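Local structure of gamma-glutamyltransferase 1 Threonine peptidase. MEROPS family T03 (Pseudomonas nitroreducens, 7D9E) at residues 102-107 / 117-122; 122-127 / 140-145; 166-171 / 179-184. The protein catalyses the transfer of gamma-glutamyl groups from glutathione and related compounds to amino acids and peptides, or to water. One frame throughout, in Å; residues are numbered along the deposited sequence.

The three contacts follow one another along the chain. Interaction 1 pairs helix 97-109 with helix 115-120. Interaction 2 starts at Gln122, which it shares with interaction 1, and joins the run around strand 125-126 to the chain that leads into helix 144-153. Interaction 3 joins the two strands of a hairpin in the four-stranded antiparallel sheet. The centres of interactions 1 and 3 are about 10 Å apart, 1 and 2 about 13 Å, and 2 and 3 about 19 Å. Arg123 and Asp182 link interactions 2 and 3 by a salt bridge. Arg184 of interaction 3 hydrogen-bonds to Val119 O and Ala121 O of interaction 1. Helices and hairpin are thus tied together in the small subunit.

Interaction 1: 102-107 / 117-122; sequences FQVLNN and KAVAAQ
Asn107 reaches from helix 97-109 to the last turn of helix 115-120, and its side chain makes the one direct hydrogen bond of the contact. Its CB lies against the methyl group of Ala118, with Asn107 CB 3.6 Å from Ala118 CB. CG stands opposite the carbonyl carbon (chi1 -66°), which turns the amide toward the second helix. Asn107 CG is 4.1 Å from Ala118 O. OD1 is close to Gln103 O of its own helix, two acceptors that do not bond. The tip, ND2, uses both of its N-H groups. One goes to Ala118 O at 3.1 Å from Asn107 ND2. That bond is nearly straight (165°), lies in the plane of the Asn107 amide and meets a lone pair of the carbonyl oxygen. The other N-H goes to water 1, at 2.8 Å from Asn107 ND2. The water in turn donates a hydrogen bond to Gln122 O, which also accepts a bond from Asn295 of the neighbouring subunit. The methyl CB of Ala121 also comes near Asn107 ND2, at 3.7 Å.

The two helices are consecutive and belong to the helical layer that covers the antiparallel sheet in this Ntn-hydrolase fold. Ala121 is the first residue to leave helical geometry, so Asn107 grips a carbonyl where the second helix is ending.

Val104 lies one turn earlier on the first helix. Its CG2 comes up to Ala118 O, and Val104 CG1 is 4.4 Å from Val119 CG2. Val104 also packs on Leu89 of strand 84-90, beneath the helix. The amide of Gln103 has its main partner elsewhere: NE2 bonds to Val124 O, and also to Thr99 O in its own helix. Leu294 of the neighbouring subunit packs on Asn107, and Leu303 of that subunit on Gln103.

Interaction 2: 122-127 / 140-145; sequences QRVHHQ and APLTGK
The flat amide of Gln122 has the CD2 methyl of Leu142 off one face and Ala140 O near its plane; Gln122 CD and Leu142 CD2 are 4.1 Å apart. The other flat group, the ring of His125, meets Gln127 OE1 at its edge, in the ring plane. That bond, His125 NE2 to Gln127 OE1, is 2.8 Å long.

The Gln122 chain is extended, with CG opposite the backbone N (chi1 180°). This brings Gln122 CG to 3.4 Å from Ala140 O. The two CB atoms, Gln122 CB and Ala140 CB, are 3.7 Å apart. An alanine here is likely to open a gap beside Ala140 O and take away the amide that Leu142 CD2 packs against.

Val124 and Leu142 cross at about a right angle. Val124 CG1 is 3.9 Å from Leu142 CD1. Ile300 of the neighbouring subunit packs on both residues. Water 2 lies close to Arg123 O and Ala140 O.

Strand 125-126 pairs antiparallel with strand 133-136, and the chain returns through Ala140 past Gln122. It then enters helix 144-153 and strand 156-159, which runs parallel beside 133-136. The contact thus sits at the start of the connection in a beta-alpha-beta crossover.

Interaction 3: 166-171 / 179-184; sequences DIQAIR and TASDPR
Ala169 and Ala180 form a hydrogen-bonded antiparallel pair between strands whose directions differ by 165°, with Ala169 N to Ala180 O and Ala180 N to Ala169 O both 2.9 Å. The pair belongs to the beta hairpin of strands 168-173 and 176-181. Non-hydrogen-bonded pairs flank it, Gln168 with Ser181 and Ile170 with Thr179. Their side chains share one face of the sheet, and those of Ala169 and Ala180 the other.

Gln168 bends at chi2 (-61°), which brings its amide back over Ser181. Ser181 OG donates a hydrogen bond to Gln168 OE1, 3.0 Å away, in the plane of that carbonyl. Water 3 links Gln168 NE2 to Asp166 OD1 and Asp182 O.

Asp182 extends the pairing beyond the strands. Its OD2 accepts from Ile167 N at 2.9 Å, on the lone pair turned away from the other oxygen. Asp182 N bonds back to Ile167 O at 3.0 Å, in a bent hydrogen bond (136° at the hydrogen). Asp182 OD1 accepts from Arg184 N, making an Asx turn. On the side of the other oxygen, OD1 takes a salt bridge from Arg184 NH1, 2.8 Å away in the guanidinium plane. Asp182 OD2 also forms a salt bridge with Arg123.

Asp166 is about 8 Å, side chain to side chain, from the nucleophile Thr1. Strand 168-173 pairs on its other edge with strand 84-90. Ile170 packs on strand 2-7 and on Ala31 of the neighbouring subunit. Ile167 touches Val104 and Val119, and Ala180 touches Leu115, so helices 97-109 and 115-120 cover the face that carries the alanines.

Interaction 1: 102-107 / 117-122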
loop_
_atom_site.group_PDB
_atom_site.type_symbol
_atom_site.label_atom_id
_atom_site.label_comp_id
_atom_site.label_asym_id
_atom_site.label_seq_id
_atom_site.Cartn_x
_atom_site.Cartn_y
_atom_site.Cartn_z
ATOM N N PHE B 102 -7.036 1.643 10.478
ATOM C CA PHE B 102 -8.173 1.683 11.391
ATOM C C PHE B 102 -7.712 1.846 12.827
ATOM O O PHE B 102 -8.274 2.653 13.573
ATOM C CB PHE B 102 -8.958 0.383 11.212
ATOM C CG PHE B 102 -10.151 0.211 12.119
ATOM C CD1 PHE B 102 -11.112 1.208 12.272
ATOM C CD2 PHE B 102 -10.359 -1.007 12.749
ATOM C CE1 PHE B 102 -12.240 0.977 13.048
ATOM C CE2 PHE B 102 -11.478 -1.219 13.531
ATOM C CZ PHE B 102 -12.405 -0.233 13.669
ATOM N N GLN B 103 -6.688 1.086 13.235
ATOM C CA GLN B 103 -6.194 1.200 14.601
ATOM C C GLN B 103 -5.622 2.584 14.854
ATOM O O GLN B 103 -5.906 3.192 15.883
ATOM C CB GLN B 103 -5.166 0.100 14.883
ATOM C CG GLN B 103 -5.840 -1.268 15.086
ATOM C CD GLN B 103 -4.856 -2.416 15.057
ATOM O OE1 GLN B 103 -4.358 -2.855 16.107
ATOM N NE2 GLN B 103 -4.566 -2.911 13.862
ATOM N N VAL B 104 -4.845 3.117 13.915
ATOM C CA VAL B 104 -4.304 4.454 14.125
ATOM C C VAL B 104 -5.431 5.481 14.231
ATOM O O VAL B 104 -5.383 6.386 15.080
ATOM C CB VAL B 104 -3.266 4.820 13.055
ATOM C CG1 VAL B 104 -2.824 6.275 13.198
ATOM C CG2 VAL B 104 -2.039 3.904 13.139
ATOM N N LEU B 105 -6.454 5.367 13.367
ATOM C CA LEU B 105 -7.589 6.287 13.445
ATOM C C LEU B 105 -8.294 6.168 14.789
ATOM O O LEU B 105 -8.691 7.181 15.389
ATOM C CB LEU B 105 -8.569 6.020 12.300
ATOM C CG LEU B 105 -8.050 6.352 10.908
ATOM C CD1 LEU B 105 -9.051 5.832 9.868
ATOM C CD2 LEU B 105 -7.846 7.837 10.726
ATOM N N ASN B 106 -8.494 4.936 15.265
ATOM C CA ASN B 106 -9.100 4.767 16.584
ATOM C C ASN B 106 -8.249 5.438 17.660
ATOM O O ASN B 106 -8.778 6.082 18.567
ATOM C CB ASN B 106 -9.246 3.286 16.929
ATOM C CG ASN B 106 -10.262 2.576 16.051
ATOM O OD1 ASN B 106 -11.040 3.200 15.341
ATOM N ND2 ASN B 106 -10.296 1.265 16.169
ATOM N N ASN B 107 -6.931 5.305 17.557
ATOM C CA ASN B 107 -6.040 5.872 18.571
ATOM C C ASN B 107 -6.107 7.391 18.583
ATOM O O ASN B 107 -6.090 8.010 19.657
ATOM C CB ASN B 107 -4.624 5.393 18.268
ATOM C CG ASN B 107 -4.481 3.902 18.438
ATOM O OD1 ASN B 107 -5.403 3.239 18.923
ATOM N ND2 ASN B 107 -3.330 3.363 18.058
ATOM N N LYS B 117 2.226 8.708 19.774
ATOM C CA LYS B 117 1.791 7.545 20.536
ATOM C C LYS B 117 0.810 6.709 19.740
ATOM O O LYS B 117 0.837 5.479 19.819
ATOM C CB LYS B 117 1.149 7.986 21.852
ATOM C CG LYS B 117 2.090 8.766 22.746
ATOM C CD LYS B 117 2.991 7.831 23.514
ATOM C CE LYS B 117 3.898 8.610 24.462
ATOM N NZ LYS B 117 5.138 7.885 24.826
ATOM N N ALA B 118 -0.062 7.363 18.970
ATOM C CA ALA B 118 -1.030 6.644 18.156
ATOM C C ALA B 118 -0.342 5.769 17.115
ATOM O O ALA B 118 -0.832 4.692 16.794
ATOM C CB ALA B 118 -1.942 7.647 17.443
ATOM N N VAL B 119 0.784 6.225 16.581
ATOM C CA VAL B 119 1.532 5.455 15.596
ATOM C C VAL B 119 2.431 4.418 16.263
ATOM O O VAL B 119 2.622 3.319 15.724
ATOM C CB VAL B 119 2.323 6.436 14.717
ATOM C CG1 VAL B 119 3.322 5.716 13.848
ATOM C CG2 VAL B 119 1.383 7.232 13.819
ATOM N N ALA B 120 3.017 4.742 17.408
ATOM C CA ALA B 120 3.918 3.804 18.055
ATOM C C ALA B 120 3.180 2.663 18.737
ATOM O O ALA B 120 3.798 1.638 19.017
ATOM C CB ALA B 120 4.776 4.508 19.102
ATOM N N ALA B 121 1.893 2.828 19.024
ATOM C CA ALA B 121 1.150 1.825 19.765
ATOM C C ALA B 121 1.193 0.463 19.084
ATOM O O ALA B 121 1.179 0.352 17.848
ATOM C CB ALA B 121 -0.295 2.278 19.949
ATOM N N GLN B 122 1.184 -0.584 19.914
ATOM C CA GLN B 122 0.997 -1.942 19.426
ATOM C C GLN B 122 -0.186 -2.021 18.469
ATOM O O GLN B 122 -1.244 -1.438 18.720
ATOM C CB GLN B 122 0.724 -2.864 20.616
ATOM C CG GLN B 122 0.496 -4.316 20.265
ATOM C CD GLN B 122 0.273 -5.139 21.517
ATOM O OE1 GLN B 122 1.050 -6.053 21.856
ATOM N NE2 GLN B 122 -0.761 -4.786 22.241
HETATM O O HOH W 1 -2.994 0.544 17.835
#

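Interaction 2: 122-127 / 140-145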
loop_
_atom_site.group_PDB
_atom_site.type_symbol
_atom_site.label_atom_id
_atom_site.label_comp_id
_atom_site.label_asym_id
_atom_site.label_seq_id
_atom_site.Cartn_x
_atom_site.Cartn_y
_atom_site.Cartn_z
ATOM N N GLN B 122 1.184 -0.584 19.914
ATOM C CA GLN B 122 0.997 -1.942 19.426
ATOM C C GLN B 122 -0.186 -2.021 18.469
ATOM O O GLN B 122 -1.244 -1.438 18.720
ATOM C CB GLN B 122 0.724 -2.864 20.616
ATOM C CG GLN B 122 0.496 -4.316 20.265
ATOM C CD GLN B 122 0.273 -5.139 21.517
ATOM O OE1 GLN B 122 1.050 -6.053 21.856
ATOM N NE2 GLN B 122 -0.761 -4.786 22.241
ATOM N N ARG B 123 0.006 -2.748 17.366
ATOM C CA ARG B 123 -1.068 -3.083 16.442
ATOM C C ARG B 123 -1.092 -4.589 16.257
ATOM O O ARG B 123 -0.048 -5.252 16.298
ATOM C CB ARG B 123 -0.911 -2.405 15.073
ATOM C CG ARG B 123 -1.053 -0.895 15.164
ATOM C CD ARG B 123 -1.135 -0.240 13.824
ATOM N NE ARG B 123 0.071 -0.359 13.019
ATOM C CZ ARG B 123 1.070 0.522 12.997
ATOM N NH1 ARG B 123 1.041 1.586 13.792
ATOM N NH2 ARG B 123 2.108 0.322 12.215
ATOM N N VAL B 124 -2.298 -5.135 16.070
ATOM C CA VAL B 124 -2.473 -6.565 15.824
ATOM C C VAL B 124 -3.448 -6.723 14.669
ATOM O O VAL B 124 -4.072 -5.761 14.226
ATOM C CB VAL B 124 -2.959 -7.338 17.074
ATOM C CG1 VAL B 124 -1.926 -7.210 18.198
ATOM C CG2 VAL B 124 -4.321 -6.872 17.496
ATOM N N HIS B 125 -3.619 -7.960 14.203
ATOM C CA HIS B 125 -4.407 -8.175 12.999
ATOM C C HIS B 125 -5.101 -9.529 13.023
ATOM O O HIS B 125 -4.498 -10.541 13.389
ATOM C CB HIS B 125 -3.467 -8.110 11.792
ATOM C CG HIS B 125 -4.123 -8.390 10.483
ATOM N ND1 HIS B 125 -4.976 -7.493 9.871
ATOM C CD2 HIS B 125 -4.067 -9.475 9.676
ATOM C CE1 HIS B 125 -5.397 -8.010 8.725
ATOM N NE2 HIS B 125 -4.865 -9.213 8.588
ATOM N N HIS B 126 -6.364 -9.537 12.599
ATOM C CA HIS B 126 -7.122 -10.748 12.364
ATOM C C HIS B 126 -7.820 -10.611 11.017
ATOM O O HIS B 126 -8.194 -9.511 10.616
ATOM C CB HIS B 126 -8.165 -10.957 13.474
ATOM C CG HIS B 126 -9.035 -12.149 13.257
ATOM N ND1 HIS B 126 -8.537 -13.436 13.252
ATOM C CD2 HIS B 126 -10.363 -12.254 13.029
ATOM C CE1 HIS B 126 -9.528 -14.282 13.016
ATOM N NE2 HIS B 126 -10.646 -13.590 12.881
ATOM N N GLN B 127 -7.987 -11.744 10.301
ATOM C CA GLN B 127 -8.548 -11.672 8.950
ATOM C C GLN B 127 -9.392 -12.890 8.595
ATOM O O GLN B 127 -9.451 -13.284 7.422
ATOM C CB GLN B 127 -7.433 -11.434 7.931
ATOM C CG GLN B 127 -6.324 -12.479 7.978
ATOM C CD GLN B 127 -5.306 -12.286 6.873
ATOM O OE1 GLN B 127 -4.901 -11.157 6.572
ATOM N NE2 GLN B 127 -4.887 -13.384 6.262
ATOM N N ALA B 140 6.129 -5.048 18.938
ATOM C CA ALA B 140 5.224 -4.952 20.085
ATOM C C ALA B 140 4.442 -6.247 20.200
ATOM O O ALA B 140 3.245 -6.304 19.899
ATOM C CB ALA B 140 4.288 -3.754 19.935
ATOM N N PRO B 141 5.094 -7.319 20.627
ATOM C CA PRO B 141 4.422 -8.619 20.625
ATOM C C PRO B 141 3.316 -8.681 21.664
ATOM O O PRO B 141 3.330 -7.964 22.669
ATOM C CB PRO B 141 5.546 -9.600 20.965
ATOM C CG PRO B 141 6.557 -8.776 21.695
ATOM C CD PRO B 141 6.501 -7.415 21.057
ATOM N N LEU B 142 2.340 -9.541 21.395
ATOM C CA LEU B 142 1.329 -9.852 22.392
ATOM C C LEU B 142 1.950 -10.697 23.493
ATOM O O LEU B 142 2.551 -11.745 23.228
ATOM C CB LEU B 142 0.171 -10.602 21.743
ATOM C CG LEU B 142 -0.821 -9.704 21.010
ATOM C CD1 LEU B 142 -1.797 -10.532 20.173
ATOM C CD2 LEU B 142 -1.569 -8.807 21.970
ATOM N N THR B 143 1.816 -10.234 24.732
ATOM C CA THR B 143 2.409 -10.925 25.862
ATOM C C THR B 143 1.534 -10.715 27.088
ATOM O O THR B 143 0.586 -9.920 27.080
ATOM C CB THR B 143 3.819 -10.407 26.176
ATOM O OG1 THR B 143 3.731 -9.045 26.611
ATOM C CG2 THR B 143 4.729 -10.500 24.968
ATOM N N GLY B 144 1.876 -11.435 28.155
ATOM C CA GLY B 144 1.298 -11.178 29.457
ATOM C C GLY B 144 -0.200 -11.412 29.507
ATOM O O GLY B 144 -0.751 -12.278 28.824
ATOM N N LYS B 145 -0.874 -10.616 30.344
ATOM C CA LYS B 145 -2.276 -10.894 30.638
ATOM C C LYS B 145 -3.158 -10.762 29.401
ATOM O O LYS B 145 -4.139 -11.498 29.260
ATOM C CB LYS B 145 -2.799 -9.987 31.756
ATOM C CG LYS B 145 -2.799 -8.506 31.414
ATOM C CD LYS B 145 -3.008 -7.644 32.649
ATOM C CE LYS B 145 -3.080 -6.164 32.292
ATOM N NZ LYS B 145 -3.719 -5.352 33.367
HETATM O O HOH W 2 1.870 -6.796 17.597
#

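Interaction 3: 166-171 / 179-184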
loop_
_atom_site.group_PDB
_atom_site.type_symbol
_atom_site.label_atom_id
_atom_site.label_comp_id
_atom_site.label_asym_id
_atom_site.label_seq_id
_atom_site.Cartn_x
_atom_site.Cartn_y
_atom_site.Cartn_z
ATOM N N ASP B 166 4.140 0.457 8.707
ATOM C CA ASP B 166 5.142 1.522 8.713
ATOM C C ASP B 166 4.372 2.807 8.396
ATOM O O ASP B 166 4.461 3.371 7.297
ATOM C CB ASP B 166 6.297 1.221 7.774
ATOM C CG ASP B 166 7.444 2.205 7.919
ATOM O OD1 ASP B 166 7.505 2.938 8.925
ATOM O OD2 ASP B 166 8.329 2.191 7.047
ATOM N N ILE B 167 3.582 3.250 9.356
ATOM C CA ILE B 167 2.715 4.403 9.136
ATOM C C ILE B 167 3.579 5.646 8.974
ATOM O O ILE B 167 4.504 5.903 9.766
ATOM C CB ILE B 167 1.769 4.537 10.338
ATOM C CG1 ILE B 167 0.703 3.420 10.362
ATOM C CG2 ILE B 167 1.058 5.903 10.281
ATOM C CD1 ILE B 167 -0.534 3.694 9.525
ATOM N N GLN B 168 3.235 6.469 7.985
ATOM C CA GLN B 168 3.843 7.777 7.798
ATOM C C GLN B 168 2.685 8.760 7.785
ATOM O O GLN B 168 1.825 8.684 6.905
ATOM C CB GLN B 168 4.633 7.858 6.499
ATOM C CG GLN B 168 5.728 6.821 6.383
ATOM C CD GLN B 168 6.763 6.949 7.459
ATOM O OE1 GLN B 168 7.046 8.053 7.934
ATOM N NE2 GLN B 168 7.373 5.838 7.803
ATOM N N ALA B 169 2.643 9.658 8.769
ATOM C CA ALA B 169 1.468 10.471 9.003
ATOM C C ALA B 169 1.815 11.940 9.231
ATOM O O ALA B 169 2.884 12.287 9.744
ATOM C CB ALA B 169 0.680 9.969 10.238
ATOM N N ILE B 170 0.881 12.806 8.840
ATOM C CA ILE B 170 0.953 14.240 9.122
ATOM C C ILE B 170 -0.381 14.646 9.725
ATOM O O ILE B 170 -1.435 14.281 9.203
ATOM C CB ILE B 170 1.187 15.055 7.829
ATOM C CG1 ILE B 170 2.504 14.639 7.186
ATOM C CG2 ILE B 170 1.120 16.555 8.123
ATOM C CD1 ILE B 170 2.685 15.224 5.786
ATOM N N ARG B 171 -0.348 15.387 10.819
ATOM C CA ARG B 171 -1.549 15.916 11.442
ATOM C C ARG B 171 -1.503 17.431 11.360
ATOM O O ARG B 171 -0.441 18.046 11.525
ATOM C CB ARG B 171 -1.633 15.495 12.929
ATOM C CG ARG B 171 -2.926 15.874 13.651
ATOM C CD ARG B 171 -2.854 15.360 15.101
ATOM N NE ARG B 171 -4.123 15.402 15.813
ATOM C CZ ARG B 171 -4.386 14.694 16.912
ATOM N NH1 ARG B 171 -3.468 13.883 17.425
ATOM N NH2 ARG B 171 -5.571 14.792 17.495
ATOM N N THR B 179 4.496 15.742 12.245
ATOM C CA THR B 179 4.715 14.515 11.502
ATOM C C THR B 179 4.960 13.377 12.475
ATOM O O THR B 179 5.431 13.585 13.597
ATOM C CB THR B 179 5.907 14.615 10.540
ATOM O OG1 THR B 179 7.135 14.718 11.273
ATOM C CG2 THR B 179 5.727 15.821 9.617
ATOM N N ALA B 180 4.641 12.168 12.030
ATOM C CA ALA B 180 5.006 10.971 12.771
ATOM C C ALA B 180 5.448 9.915 11.768
ATOM O O ALA B 180 4.733 9.625 10.796
ATOM C CB ALA B 180 3.834 10.427 13.596
ATOM N N SER B 181 6.621 9.341 12.039
ATOM C CA SER B 181 7.185 8.214 11.308
ATOM C C SER B 181 7.227 7.012 12.240
ATOM O O SER B 181 7.726 7.094 13.370
ATOM C CB SER B 181 8.594 8.539 10.820
ATOM O OG SER B 181 8.557 9.662 9.950
ATOM N N ASP B 182 6.712 5.900 11.756
ATOM C CA ASP B 182 6.574 4.713 12.590
ATOM C C ASP B 182 7.921 4.257 13.126
ATOM O O ASP B 182 8.867 4.093 12.352
ATOM C CB ASP B 182 5.988 3.621 11.691
ATOM C CG ASP B 182 5.236 2.552 12.462
ATOM O OD1 ASP B 182 5.779 2.057 13.481
ATOM O OD2 ASP B 182 4.132 2.177 12.026
ATOM N N PRO B 183 8.045 4.034 14.433
ATOM C CA PRO B 183 9.285 3.461 14.961
ATOM C C PRO B 183 9.565 2.054 14.472
ATOM O O PRO B 183 10.676 1.554 14.718
ATOM C CB PRO B 183 9.095 3.514 16.483
ATOM C CG PRO B 183 7.654 3.738 16.704
ATOM C CD PRO B 183 7.010 4.235 15.458
ATOM N N ARG B 184 8.612 1.411 13.780
ATOM C CA ARG B 184 8.882 0.114 13.178
ATOM C C ARG B 184 9.840 0.211 12.004
ATOM O O ARG B 184 10.429 -0.805 11.607
ATOM C CB ARG B 184 7.570 -0.484 12.678
ATOM C CG ARG B 184 6.687 -1.045 13.817
ATOM C CD ARG B 184 5.302 -1.323 13.322
ATOM N NE ARG B 184 4.368 -1.666 14.371
ATOM C CZ ARG B 184 3.749 -0.789 15.165
ATOM N NH1 ARG B 184 3.982 0.521 15.065
ATOM N NH2 ARG B 184 2.861 -1.182 16.075
HETATM O O HOH W 3 9.282 4.550 9.705
#